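Local coordinates for beta-galactosidase (Marinomonas sp. ef1, PDB 6Y2K), which hydrolyses terminal non-reducing beta-D-galactose residues in beta-galactosides, as a cold-active hexameric enzyme of glycoside hydrolase family 42, at residues D210-C215 with F247-H252; H23-G28 with H62-K67; P276-D281 with V289-A294. One frame throughout, in Å; residues are numbered along the deposited sequence.

Contact 1. Residues D210-C215 with F247-H252; sequences DFQRCC and FTAFDH
In the TIM barrel of this GH42 enzyme, the loop that follows strand 238-244 and leads to helix 252-256 comes up against the flank of the long helix 205-233, and the touch between them rests on Q212 and A249. The side-chain amide of Q212 donates from NE2 to the backbone O of A249 at 3.0 Å, with an N-H...O angle of 155°. The acceptor lies almost in the plane of the Q212 amide, while the donor is tilted slightly from the carbonyl plane of A249. Q212 has CG anti to the backbone N (chi1 -166°) and a bend at chi2, which swings the amide from the helix surface to the loop. The methyl CB of A249 sits 3.9 Å from Q212 NE2, a loose contact beside the bond. Both elements are also fixed on their own sides. On the helix, R213 NH1 meets D210 OD1 at 3.0 Å in a salt bridge lying in the guanidinium plane, and R213 reaches D419 as well; on the loop, H252 ND1 donates to F250 O at 2.7 Å, from above the carbonyl plane. W422 of helix 418-426 touches Q212 and bonds T248 O. The cross-contact itself is thus one neutral side-chain-to-backbone bond; since the acceptor is a peptide carbonyl, the bond probably depends little on which side chain the loop carries at this point.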
ATOM      1  N   ASP A 210     -36.983 -26.149  14.826  1.00 14.53           N
ATOM      2  CA  ASP A 210     -38.358 -26.271  15.346  1.00 14.68           C
ATOM      3  C   ASP A 210     -38.721 -25.115  16.291  1.00 14.89           C
ATOM      4  O   ASP A 210     -39.862 -24.624  16.255  1.00 14.37           O
ATOM      5  CB  ASP A 210     -38.579 -27.619  16.050  1.00 15.03           C
ATOM      6  CG  ASP A 210     -38.949 -28.748  15.090  1.00 15.17           C
ATOM      7  OD1 ASP A 210     -39.214 -28.511  13.890  1.00 15.30           O
ATOM      8  OD2 ASP A 210     -39.001 -29.901  15.562  1.00 15.64           O
ATOM      9  N   PHE A 211     -37.761 -24.654  17.098  1.00 14.28           N
ATOM     10  CA  PHE A 211     -38.004 -23.488  17.948  1.00 14.80           C
ATOM     11  C   PHE A 211     -38.306 -22.230  17.118  1.00 15.21           C
ATOM     12  O   PHE A 211     -39.257 -21.495  17.427  1.00 15.32           O
ATOM     13  CB  PHE A 211     -36.850 -23.240  18.930  1.00 14.98           C
ATOM     14  CG  PHE A 211     -37.133 -22.143  19.909  1.00 15.23           C
ATOM     15  CD1 PHE A 211     -38.172 -22.272  20.819  1.00 15.18           C
ATOM     16  CD2 PHE A 211     -36.386 -20.971  19.907  1.00 15.75           C
ATOM     17  CE1 PHE A 211     -38.458 -21.258  21.718  1.00 15.50           C
ATOM     18  CE2 PHE A 211     -36.659 -19.956  20.815  1.00 15.74           C
ATOM     19  CZ  PHE A 211     -37.703 -20.100  21.713  1.00 15.50           C
ATOM     20  N   GLN A 212     -37.517 -21.995  16.062  1.00 15.59           N
ATOM     21  CA  GLN A 212     -37.747 -20.857  15.166  1.00 15.69           C
ATOM     22  C   GLN A 212     -39.115 -20.946  14.511  1.00 15.41           C
ATOM     23  O   GLN A 212     -39.834 -19.956  14.434  1.00 15.02           O
ATOM     24  CB  GLN A 212     -36.673 -20.771  14.076  1.00 16.67           C
ATOM     25  CG  GLN A 212     -36.642 -19.444  13.322  1.00 16.95           C
ATOM     26  CD  GLN A 212     -35.763 -18.387  13.976  1.00 18.17           C
ATOM     27  OE1 GLN A 212     -34.750 -18.703  14.590  1.00 20.22           O
ATOM     28  NE2 GLN A 212     -36.138 -17.122  13.827  1.00 19.42           N
ATOM     29  N   ARG A 213     -39.450 -22.141  14.032  1.00 15.51           N
ATOM     30  CA  ARG A 213     -40.736 -22.391  13.394  1.00 15.67           C
ATOM     31  C   ARG A 213     -41.886 -22.110  14.352  1.00 16.15           C
ATOM     32  O   ARG A 213     -42.878 -21.471  13.969  1.00 15.81           O
ATOM     33  CB  ARG A 213     -40.814 -23.833  12.889  1.00 15.76           C
ATOM     34  CG  ARG A 213     -39.913 -24.115  11.695  1.00 15.95           C
ATOM     35  CD  ARG A 213     -39.584 -25.596  11.607  1.00 16.19           C
ATOM     36  NE  ARG A 213     -39.039 -25.999  10.310  1.00 16.31           N
ATOM     37  CZ  ARG A 213     -38.569 -27.219  10.033  1.00 16.75           C
ATOM     38  NH1 ARG A 213     -38.554 -28.174  10.959  1.00 16.84           N
ATOM     39  NH2 ARG A 213     -38.100 -27.493   8.813  1.00 17.53           N
ATOM     40  N   CYS A 214     -41.744 -22.571  15.596  1.00 15.76           N
ATOM     41  CA  CYS A 214     -42.780 -22.359  16.611  1.00 16.01           C
ATOM     42  C   CYS A 214     -42.968 -20.871  16.912  1.00 15.66           C
ATOM     43  O   CYS A 214     -44.095 -20.375  16.889  1.00 15.35           O
ATOM     44  CB  CYS A 214     -42.454 -23.138  17.892  1.00 16.05           C
ATOM     45  SG  CYS A 214     -43.624 -22.847  19.235  1.00 16.80           S
ATOM     46  N   CYS A 215     -41.863 -20.164  17.172  1.00 15.44           N
ATOM     47  CA  CYS A 215     -41.903 -18.723  17.425  1.00 15.57           C
ATOM     48  C   CYS A 215     -42.525 -17.950  16.252  1.00 15.56           C
ATOM     49  O   CYS A 215     -43.331 -17.033  16.463  1.00 15.13           O
ATOM     50  CB  CYS A 215     -40.511 -18.178  17.768  1.00 15.58           C
ATOM     51  SG  CYS A 215     -39.894 -18.724  19.383  1.00 16.26           S
ATOM     52  N   PHE A 247     -34.730  -8.531   7.425  1.00 16.18           N
ATOM     53  CA  PHE A 247     -35.353  -9.144   8.600  1.00 16.05           C
ATOM     54  C   PHE A 247     -36.040 -10.452   8.224  1.00 15.69           C
ATOM     55  O   PHE A 247     -36.967 -10.468   7.410  1.00 16.42           O
ATOM     56  CB  PHE A 247     -36.353  -8.198   9.281  1.00 16.32           C
ATOM     57  CG  PHE A 247     -36.754  -8.675  10.637  1.00 16.53           C
ATOM     58  CD1 PHE A 247     -35.949  -8.414  11.738  1.00 16.98           C
ATOM     59  CD2 PHE A 247     -37.876  -9.483  10.797  1.00 17.00           C
ATOM     60  CE1 PHE A 247     -36.286  -8.908  12.988  1.00 17.51           C
ATOM     61  CE2 PHE A 247     -38.223  -9.975  12.040  1.00 17.01           C
ATOM     62  CZ  PHE A 247     -37.423  -9.696  13.138  1.00 17.42           C
ATOM     63  N   THR A 248     -35.604 -11.545   8.840  1.00 15.38           N
ATOM     64  CA  THR A 248     -36.006 -12.879   8.412  1.00 15.29           C
ATOM     65  C   THR A 248     -36.514 -13.811   9.516  1.00 15.30           C
ATOM     66  O   THR A 248     -36.722 -14.998   9.262  1.00 14.95           O
ATOM     67  CB  THR A 248     -34.820 -13.553   7.711  1.00 15.19           C
ATOM     68  OG1 THR A 248     -33.694 -13.539   8.591  1.00 15.29           O
ATOM     69  CG2 THR A 248     -34.469 -12.814   6.451  1.00 14.99           C
ATOM     70  N   ALA A 249     -36.758 -13.280  10.714  1.00 15.10           N
ATOM     71  CA  ALA A 249     -37.004 -14.123  11.890  1.00 15.40           C
ATOM     72  C   ALA A 249     -38.384 -14.786  11.958  1.00 15.63           C
ATOM     73  O   ALA A 249     -38.552 -15.718  12.738  1.00 16.77           O
ATOM     74  CB  ALA A 249     -36.745 -13.337  13.168  1.00 15.81           C
ATOM     75  N   PHE A 250     -39.365 -14.306  11.184  1.00 15.11           N
ATOM     76  CA  PHE A 250     -40.633 -15.028  11.002  1.00 14.73           C
ATOM     77  C   PHE A 250     -40.952 -15.214   9.516  1.00 15.11           C
ATOM     78  O   PHE A 250     -40.382 -14.546   8.650  1.00 15.09           O
ATOM     79  CB  PHE A 250     -41.795 -14.351  11.744  1.00 14.52           C
ATOM     80  CG  PHE A 250     -42.226 -13.033  11.164  1.00 14.35           C
ATOM     81  CD1 PHE A 250     -41.639 -11.852  11.588  1.00 14.05           C
ATOM     82  CD2 PHE A 250     -43.247 -12.970  10.221  1.00 14.33           C
ATOM     83  CE1 PHE A 250     -42.040 -10.636  11.060  1.00 14.19           C
ATOM     84  CE2 PHE A 250     -43.654 -11.749   9.690  1.00 14.06           C
ATOM     85  CZ  PHE A 250     -43.058 -10.584  10.117  1.00 14.21           C
ATOM     86  N   ASP A 251     -41.856 -16.148   9.237  1.00 15.12           N
ATOM     87  CA  ASP A 251     -42.279 -16.446   7.869  1.00 15.23           C
ATOM     88  C   ASP A 251     -43.276 -15.390   7.391  1.00 15.22           C
ATOM     89  O   ASP A 251     -44.457 -15.426   7.768  1.00 14.88           O
ATOM     90  CB  ASP A 251     -42.876 -17.857   7.822  1.00 15.30           C
ATOM     91  CG  ASP A 251     -43.213 -18.326   6.414  1.00 15.50           C
ATOM     92  OD1 ASP A 251     -43.282 -17.499   5.483  1.00 15.35           O
ATOM     93  OD2 ASP A 251     -43.421 -19.553   6.258  1.00 15.44           O
ATOM     94  N   HIS A 252     -42.794 -14.467   6.553  1.00 14.82           N
ATOM     95  CA  HIS A 252     -43.604 -13.349   6.063  1.00 15.07           C
ATOM     96  C   HIS A 252     -44.629 -13.796   5.014  1.00 15.76           C
ATOM     97  O   HIS A 252     -45.661 -13.143   4.849  1.00 17.09           O
ATOM     98  CB  HIS A 252     -42.734 -12.239   5.471  1.00 14.83           C
ATOM     99  CG  HIS A 252     -41.834 -11.559   6.462  1.00 14.88           C
ATOM    100  ND1 HIS A 252     -40.971 -12.247   7.293  1.00 14.53           N
ATOM    101  CD2 HIS A 252     -41.653 -10.247   6.739  1.00 14.71           C
ATOM    102  CE1 HIS A 252     -40.304 -11.381   8.039  1.00 14.73           C
ATOM    103  NE2 HIS A 252     -40.695 -10.161   7.720  1.00 14.47           N
TER

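Contact 2. Residues H23-G28 with H62-K67; sequences HMRRIG and HSQGLK
The guanidinium of R25 has the backbone O of Q64 over one face, 3.3 Å above its plane and offset toward the rim. R25 NE is 3.5 Å from Q64 O, but the angle is too poor for a hydrogen bond, so the carbonyl lies against the flat face of the cation instead of taking an N-H. The amide of Q64 is turned 71° from the guanidinium, and its OE1 stands 3.6 Å from R25 NH1. Extended from CG to NE, with CG anti to the backbone N (chi1 -174°), the arginine reaches across to Q64, and the two side chains cross at about a right angle. R25 is exposed and modelled in two conformers, and this geometry describes one of them. These are the ends of helices 17-27 and 52-63, which follow barrel strands 2-6 and 29-34, and each closes in a Schellman motif with a glycine of positive phi, G28 and G65. Past G65 the chain turns into strand 67-71, whose K67 pairs through its backbone with Q30 and V32 of strand 29-34. Deeper in, where M24 and L66 both rest on V32, the contact is apolar: L66 CD1 packs 4.2 Å from M24 SD.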
ATOM      1  N   HIS A  23     -52.609  20.849   4.137  1.00 19.90           N
ATOM      2  CA  HIS A  23     -51.229  20.810   3.649  1.00 19.85           C
ATOM      3  C   HIS A  23     -50.940  19.443   2.983  1.00 19.97           C
ATOM      4  O   HIS A  23     -50.425  19.392   1.866  1.00 20.47           O
ATOM      5  CB  HIS A  23     -50.267  21.104   4.813  1.00 19.76           C
ATOM      6  CG  HIS A  23     -48.885  21.511   4.398  1.00 19.29           C
ATOM      7  ND1 HIS A  23     -47.998  22.090   5.277  1.00 19.40           N
ATOM      8  CD2 HIS A  23     -48.236  21.419   3.215  1.00 19.19           C
ATOM      9  CE1 HIS A  23     -46.859  22.333   4.654  1.00 19.35           C
ATOM     10  NE2 HIS A  23     -46.978  21.939   3.399  1.00 19.43           N
ATOM     11  N   MET A  24     -51.323  18.348   3.632  1.00 19.68           N
ATOM     12  CA  MET A  24     -51.180  17.010   3.032  1.00 20.26           C
ATOM     13  C   MET A  24     -51.815  16.935   1.631  1.00 21.17           C
ATOM     14  O   MET A  24     -51.202  16.459   0.677  1.00 19.73           O
ATOM     15  CB  MET A  24     -51.815  15.942   3.935  1.00 19.62           C
ATOM     16  CG  MET A  24     -51.020  15.640   5.198  1.00 19.32           C
ATOM     17  SD  MET A  24     -51.967  14.686   6.397  1.00 19.29           S
ATOM     18  CE  MET A  24     -50.913  14.855   7.838  1.00 18.73           C
ATOM     19  N   ARG A  25     -53.039  17.436   1.532  1.00 22.67           N
ATOM     20  CA  ARG A  25     -53.769  17.457   0.263  0.50 23.42           C
ATOM     21  C   ARG A  25     -52.998  18.258  -0.794  1.00 23.55           C
ATOM     22  O   ARG A  25     -52.852  17.795  -1.927  1.00 23.57           O
ATOM     23  CB  ARG A  25     -55.189  18.016   0.461  0.50 24.10           C
ATOM     24  CG  ARG A  25     -56.091  17.956  -0.767  0.50 24.84           C
ATOM     25  CD  ARG A  25     -57.475  18.532  -0.471  0.50 25.70           C
ATOM     26  NE  ARG A  25     -58.460  18.095  -1.457  0.50 26.81           N
ATOM     27  CZ  ARG A  25     -59.762  18.353  -1.384  0.50 28.08           C
ATOM     28  NH1 ARG A  25     -60.255  19.047  -0.366  0.50 28.59           N
ATOM     29  NH2 ARG A  25     -60.575  17.912  -2.333  0.50 28.57           N
ATOM     30  N   ARG A  26     -52.486  19.433  -0.420  1.00 23.38           N
ATOM     31  CA  ARG A  26     -51.735  20.293  -1.355  1.00 23.59           C
ATOM     32  C   ARG A  26     -50.533  19.580  -1.965  1.00 22.90           C
ATOM     33  O   ARG A  26     -50.239  19.761  -3.140  1.00 21.44           O
ATOM     34  CB  ARG A  26     -51.259  21.593  -0.685  1.00 24.69           C
ATOM     35  CG  ARG A  26     -52.385  22.573  -0.368  1.00 26.25           C
ATOM     36  CD  ARG A  26     -51.890  23.994  -0.098  1.00 26.85           C
ATOM     37  NE  ARG A  26     -51.094  24.151   1.124  1.00 26.85           N
ATOM     38  CZ  ARG A  26     -51.576  24.280   2.367  1.00 27.50           C
ATOM     39  NH1 ARG A  26     -50.725  24.429   3.386  1.00 27.54           N
ATOM     40  NH2 ARG A  26     -52.887  24.254   2.622  1.00 27.49           N
ATOM     41  N   ILE A  27     -49.845  18.780  -1.155  1.00 21.83           N
ATOM     42  CA  ILE A  27     -48.687  18.003  -1.613  1.00 21.53           C
ATOM     43  C   ILE A  27     -49.087  16.907  -2.609  1.00 20.95           C
ATOM     44  O   ILE A  27     -48.309  16.572  -3.494  1.00 21.57           O
ATOM     45  CB  ILE A  27     -47.892  17.438  -0.406  1.00 21.44           C
ATOM     46  CG1 ILE A  27     -47.214  18.596   0.350  1.00 21.48           C
ATOM     47  CG2 ILE A  27     -46.847  16.413  -0.838  1.00 21.45           C
ATOM     48  CD1 ILE A  27     -46.823  18.275   1.774  1.00 21.76           C
ATOM     49  N   GLY A  28     -50.298  16.377  -2.485  1.00 20.44           N
ATOM     50  CA  GLY A  28     -50.747  15.229  -3.281  1.00 20.81           C
ATOM     51  C   GLY A  28     -50.893  13.936  -2.496  1.00 20.73           C
ATOM     52  O   GLY A  28     -51.113  12.873  -3.094  1.00 20.92           O
ATOM     53  N   HIS A  62     -61.070  12.920   6.833  1.00 23.06           N
ATOM     54  CA  HIS A  62     -62.128  12.613   5.860  1.00 23.89           C
ATOM     55  C   HIS A  62     -62.611  13.854   5.100  1.00 24.70           C
ATOM     56  O   HIS A  62     -62.819  13.794   3.890  1.00 24.02           O
ATOM     57  CB  HIS A  62     -63.319  11.946   6.543  1.00 24.36           C
ATOM     58  CG  HIS A  62     -64.334  11.403   5.587  1.00 24.70           C
ATOM     59  ND1 HIS A  62     -64.037  10.416   4.669  1.00 25.78           N
ATOM     60  CD2 HIS A  62     -65.644  11.701   5.410  1.00 25.77           C
ATOM     61  CE1 HIS A  62     -65.120  10.134   3.965  1.00 25.71           C
ATOM     62  NE2 HIS A  62     -66.107  10.902   4.392  1.00 25.67           N
ATOM     63  N   SER A  63     -62.759  14.971   5.809  1.00 25.90           N
ATOM     64  CA  SER A  63     -63.255  16.223   5.212  1.00 27.08           C
ATOM     65  C   SER A  63     -62.336  16.808   4.125  1.00 27.52           C
ATOM     66  O   SER A  63     -62.789  17.590   3.283  1.00 26.39           O
ATOM     67  CB  SER A  63     -63.493  17.273   6.297  1.00 27.70           C
ATOM     68  OG  SER A  63     -62.262  17.802   6.757  1.00 29.42           O
ATOM     69  N   GLN A  64     -61.054  16.432   4.152  1.00 26.75           N
ATOM     70  CA  GLN A  64     -60.100  16.806   3.108  1.00 26.60           C
ATOM     71  C   GLN A  64     -59.917  15.738   2.034  1.00 25.79           C
ATOM     72  O   GLN A  64     -59.060  15.887   1.171  1.00 26.15           O
ATOM     73  CB  GLN A  64     -58.751  17.161   3.750  1.00 26.79           C
ATOM     74  CG  GLN A  64     -58.846  18.344   4.692  1.00 27.58           C
ATOM     75  CD  GLN A  64     -59.320  19.606   3.996  1.00 28.17           C
ATOM     76  OE1 GLN A  64     -58.906  19.899   2.873  1.00 30.67           O
ATOM     77  NE2 GLN A  64     -60.182  20.363   4.657  1.00 27.67           N
ATOM     78  N   GLY A  65     -60.740  14.690   2.060  1.00 25.38           N
ATOM     79  CA  GLY A  65     -60.668  13.599   1.087  1.00 25.33           C
ATOM     80  C   GLY A  65     -59.558  12.583   1.315  1.00 25.11           C
ATOM     81  O   GLY A  65     -59.263  11.797   0.420  1.00 26.06           O
ATOM     82  N   LEU A  66     -58.963  12.577   2.508  1.00 23.95           N
ATOM     83  CA  LEU A  66     -57.876  11.647   2.836  1.00 23.35           C
ATOM     84  C   LEU A  66     -58.433  10.327   3.343  1.00 22.86           C
ATOM     85  O   LEU A  66     -59.316  10.312   4.202  1.00 23.51           O
ATOM     86  CB  LEU A  66     -56.943  12.260   3.880  1.00 22.64           C
ATOM     87  CG  LEU A  66     -56.290  13.566   3.417  1.00 22.70           C
ATOM     88  CD1 LEU A  66     -55.756  14.372   4.590  1.00 22.38           C
ATOM     89  CD2 LEU A  66     -55.196  13.277   2.392  1.00 23.19           C
ATOM     90  N   LYS A  67     -57.916   9.231   2.794  1.00 22.01           N
ATOM     91  CA  LYS A  67     -58.276   7.882   3.196  1.00 22.21           C
ATOM     92  C   LYS A  67     -57.350   7.434   4.314  1.00 21.05           C
ATOM     93  O   LYS A  67     -56.140   7.606   4.210  1.00 21.31           O
ATOM     94  CB  LYS A  67     -58.135   6.925   2.015  1.00 24.54           C
ATOM     95  CG  LYS A  67     -59.148   7.149   0.904  1.00 26.49           C
ATOM     96  CD  LYS A  67     -59.085   6.018  -0.112  1.00 28.79           C
ATOM     97  CE  LYS A  67     -60.306   6.008  -1.019  1.00 30.86           C
ATOM     98  NZ  LYS A  67     -60.475   7.313  -1.716  1.00 32.86           N
TER

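Contact 3. Residues P276-D281 with V289-A294; sequences PLYTED and VGHPDA
Y278 and H291 carry most of this contact, with A294 closing it at the phenol end. They belong to the connection between strands 261-266 and 310-315 of the TIM barrel, where Y278 lies just ahead of helix 280-285 and H291 opens a type I beta turn, H291 to A294, that leads into helix 294-305. The tyrosine comes in from its own loop with CG anti to the carbonyl carbon (chi1 -62°), and Y278 CE1 presses on the histidine, 3.3 Å from H291 CB and 3.5 Å from H291 CG. The two rings are near parallel, 28° apart, but slid so far along each other that they barely overlap, with centroids 5.2 Å apart. At the far end of the tyrosine, Y278 OH lies 3.3 Å from A294 CB, yet its polar partner is Y440 OH, a hydrogen bond to helix 435-448. H291 is tied to that same helix, since its NE2 bonds E444 OE1. With an alanine here, a gap would probably open beside CE1 of Y278, and E444 and the D293 N-H would probably be left without their imidazole partner. D293 in turn forms salt bridges with R447 and R611, so the turn faces the parts of the chain beyond the barrel. Inside it, H291 ND1 accepts the backbone N-H of D293, with 3.2 Å from ND1 to D293 N and that nitrogen lying 33° out of the imidazole plane.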
ATOM      1  N   PRO A 276     -24.181  -5.487   7.741  1.00 16.87           N
ATOM      2  CA  PRO A 276     -22.924  -6.118   7.311  1.00 17.16           C
ATOM      3  C   PRO A 276     -22.921  -6.710   5.905  1.00 16.68           C
ATOM      4  O   PRO A 276     -21.850  -6.988   5.378  1.00 16.99           O
ATOM      5  CB  PRO A 276     -22.711  -7.229   8.347  1.00 17.88           C
ATOM      6  CG  PRO A 276     -23.417  -6.746   9.556  1.00 17.99           C
ATOM      7  CD  PRO A 276     -24.638  -6.032   9.034  1.00 17.40           C
ATOM      8  N   LEU A 277     -24.093  -6.926   5.309  1.00 16.69           N
ATOM      9  CA  LEU A 277     -24.204  -7.295   3.882  1.00 16.88           C
ATOM     10  C   LEU A 277     -23.303  -6.457   2.956  1.00 16.60           C
ATOM     11  O   LEU A 277     -22.687  -6.980   2.023  1.00 16.32           O
ATOM     12  CB  LEU A 277     -25.661  -7.117   3.439  1.00 17.15           C
ATOM     13  CG  LEU A 277     -26.015  -7.239   1.957  1.00 17.91           C
ATOM     14  CD1 LEU A 277     -25.771  -8.650   1.470  1.00 17.91           C
ATOM     15  CD2 LEU A 277     -27.466  -6.850   1.746  1.00 18.18           C
ATOM     16  N   TYR A 278     -23.261  -5.152   3.199  1.00 16.05           N
ATOM     17  CA  TYR A 278     -22.625  -4.232   2.271  1.00 16.19           C
ATOM     18  C   TYR A 278     -21.130  -4.073   2.522  1.00 16.85           C
ATOM     19  O   TYR A 278     -20.677  -4.079   3.669  1.00 16.96           O
ATOM     20  CB  TYR A 278     -23.333  -2.879   2.319  1.00 15.74           C
ATOM     21  CG  TYR A 278     -24.786  -2.972   1.900  1.00 15.21           C
ATOM     22  CD1 TYR A 278     -25.132  -3.389   0.612  1.00 14.99           C
ATOM     23  CD2 TYR A 278     -25.820  -2.662   2.789  1.00 14.86           C
ATOM     24  CE1 TYR A 278     -26.458  -3.485   0.220  1.00 14.69           C
ATOM     25  CE2 TYR A 278     -27.148  -2.754   2.404  1.00 14.71           C
ATOM     26  CZ  TYR A 278     -27.465  -3.157   1.112  1.00 14.77           C
ATOM     27  OH  TYR A 278     -28.788  -3.242   0.702  1.00 13.64           O
ATOM     28  N   THR A 279     -20.373  -3.944   1.431  1.00 17.37           N
ATOM     29  CA  THR A 279     -18.934  -3.731   1.497  1.00 17.59           C
ATOM     30  C   THR A 279     -18.611  -2.299   1.886  1.00 18.04           C
ATOM     31  O   THR A 279     -19.463  -1.401   1.821  1.00 16.68           O
ATOM     32  CB  THR A 279     -18.250  -4.000   0.149  1.00 17.71           C
ATOM     33  OG1 THR A 279     -18.748  -3.087  -0.841  1.00 17.60           O
ATOM     34  CG2 THR A 279     -18.466  -5.448  -0.297  1.00 17.92           C
ATOM     35  N   GLU A 280     -17.354  -2.085   2.260  1.00 18.95           N
ATOM     36  CA  GLU A 280     -16.885  -0.728   2.568  0.50 19.37           C
ATOM     37  C   GLU A 280     -17.036   0.199   1.356  1.00 18.87           C
ATOM     38  O   GLU A 280     -17.511   1.332   1.506  1.00 18.67           O
ATOM     39  CB  GLU A 280     -15.448  -0.722   3.117  0.50 20.31           C
ATOM     40  CG  GLU A 280     -15.403  -0.724   4.643  0.50 21.08           C
ATOM     41  CD  GLU A 280     -16.456  -1.634   5.251  0.50 21.85           C
ATOM     42  OE1 GLU A 280     -17.176  -1.231   6.188  0.50 21.39           O
ATOM     43  OE2 GLU A 280     -16.578  -2.771   4.762  0.50 24.13           O
ATOM     44  N   ASP A 281     -16.671  -0.285   0.167  1.00 18.57           N
ATOM     45  CA  ASP A 281     -16.845   0.489  -1.070  1.00 19.23           C
ATOM     46  C   ASP A 281     -18.305   0.886  -1.318  1.00 17.63           C
ATOM     47  O   ASP A 281     -18.577   2.040  -1.647  1.00 17.90           O
ATOM     48  CB  ASP A 281     -16.303  -0.264  -2.294  1.00 21.30           C
ATOM     49  CG  ASP A 281     -14.776  -0.310  -2.337  1.00 23.86           C
ATOM     50  OD1 ASP A 281     -14.101   0.436  -1.583  1.00 26.36           O
ATOM     51  OD2 ASP A 281     -14.245  -1.110  -3.138  1.00 26.94           O
ATOM     52  N   VAL A 289     -27.787   7.566  -1.219  1.00 14.56           N
ATOM     53  CA  VAL A 289     -28.918   6.962  -1.954  1.00 14.62           C
ATOM     54  C   VAL A 289     -29.293   5.521  -1.577  1.00 14.73           C
ATOM     55  O   VAL A 289     -30.376   5.045  -1.951  1.00 14.86           O
ATOM     56  CB  VAL A 289     -28.687   7.029  -3.484  1.00 14.85           C
ATOM     57  CG1 VAL A 289     -28.621   8.483  -3.940  1.00 15.10           C
ATOM     58  CG2 VAL A 289     -27.426   6.274  -3.902  1.00 14.88           C
ATOM     59  N   GLY A 290     -28.414   4.817  -0.863  1.00 14.33           N
ATOM     60  CA  GLY A 290     -28.609   3.400  -0.579  1.00 14.02           C
ATOM     61  C   GLY A 290     -28.135   2.543  -1.730  1.00 14.05           C
ATOM     62  O   GLY A 290     -27.939   3.028  -2.842  1.00 13.50           O
ATOM     63  N   HIS A 291     -27.937   1.256  -1.466  1.00 14.25           N
ATOM     64  CA  HIS A 291     -27.485   0.337  -2.500  1.00 14.11           C
ATOM     65  C   HIS A 291     -28.582   0.234  -3.564  1.00 13.96           C
ATOM     66  O   HIS A 291     -29.767   0.266  -3.218  1.00 14.19           O
ATOM     67  CB  HIS A 291     -27.165  -1.040  -1.909  1.00 14.07           C
ATOM     68  CG  HIS A 291     -26.568  -1.993  -2.891  1.00 14.06           C
ATOM     69  ND1 HIS A 291     -27.336  -2.843  -3.663  1.00 14.30           N
ATOM     70  CD2 HIS A 291     -25.278  -2.243  -3.221  1.00 14.30           C
ATOM     71  CE1 HIS A 291     -26.540  -3.563  -4.437  1.00 14.42           C
ATOM     72  NE2 HIS A 291     -25.287  -3.220  -4.187  1.00 14.12           N
ATOM     73  N   PRO A 292     -28.206   0.135  -4.857  1.00 14.01           N
ATOM     74  CA  PRO A 292     -29.228   0.109  -5.934  1.00 13.99           C
ATOM     75  C   PRO A 292     -30.326  -0.964  -5.842  1.00 14.21           C
ATOM     76  O   PRO A 292     -31.402  -0.785  -6.435  1.00 14.44           O
ATOM     77  CB  PRO A 292     -28.387  -0.127  -7.183  1.00 14.00           C
ATOM     78  CG  PRO A 292     -27.101   0.551  -6.866  1.00 13.80           C
ATOM     79  CD  PRO A 292     -26.849   0.210  -5.430  1.00 13.55           C
ATOM     80  N   ASP A 293     -30.059  -2.048  -5.106  1.00 14.03           N
ATOM     81  CA  ASP A 293     -31.008  -3.148  -4.905  1.00 14.37           C
ATOM     82  C   ASP A 293     -31.621  -3.266  -3.505  1.00 14.07           C
ATOM     83  O   ASP A 293     -32.348  -4.228  -3.233  1.00 14.03           O
ATOM     84  CB  ASP A 293     -30.320  -4.462  -5.275  1.00 14.46           C
ATOM     85  CG  ASP A 293     -29.745  -4.424  -6.661  1.00 15.06           C
ATOM     86  OD1 ASP A 293     -30.474  -3.948  -7.581  1.00 14.59           O
ATOM     87  OD2 ASP A 293     -28.562  -4.820  -6.836  1.00 14.64           O
ATOM     88  N   ALA A 294     -31.366  -2.294  -2.634  1.00 13.95           N
ATOM     89  CA  ALA A 294     -31.818  -2.381  -1.250  1.00 14.01           C
ATOM     90  C   ALA A 294     -33.344  -2.338  -1.164  1.00 13.96           C
ATOM     91  O   ALA A 294     -33.953  -3.139  -0.455  1.00 14.30           O
ATOM     92  CB  ALA A 294     -31.201  -1.265  -0.419  1.00 13.97           C
TER

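In the fold
All three contacts belong to the TIM-barrel part of the chain and follow one another along it, yet none touches another. Contact 3 is the buried one, made of ring and methyl packing whose polar ends are taken up by helix 435-448. Contact 1 is a surface contact held by a single neutral hydrogen bond, with helix 418-426 close by. Contact 2 is partly buried and has no hydrogen bond across it: an arginine face outside, an apolar pair inside, with strand 29-34 beneath. It lies across the chain's centre from contact 1, their centres 39 Å apart, whereas contacts 1 and 3, whose centres are 25 Å apart, both border helices beyond the barrel.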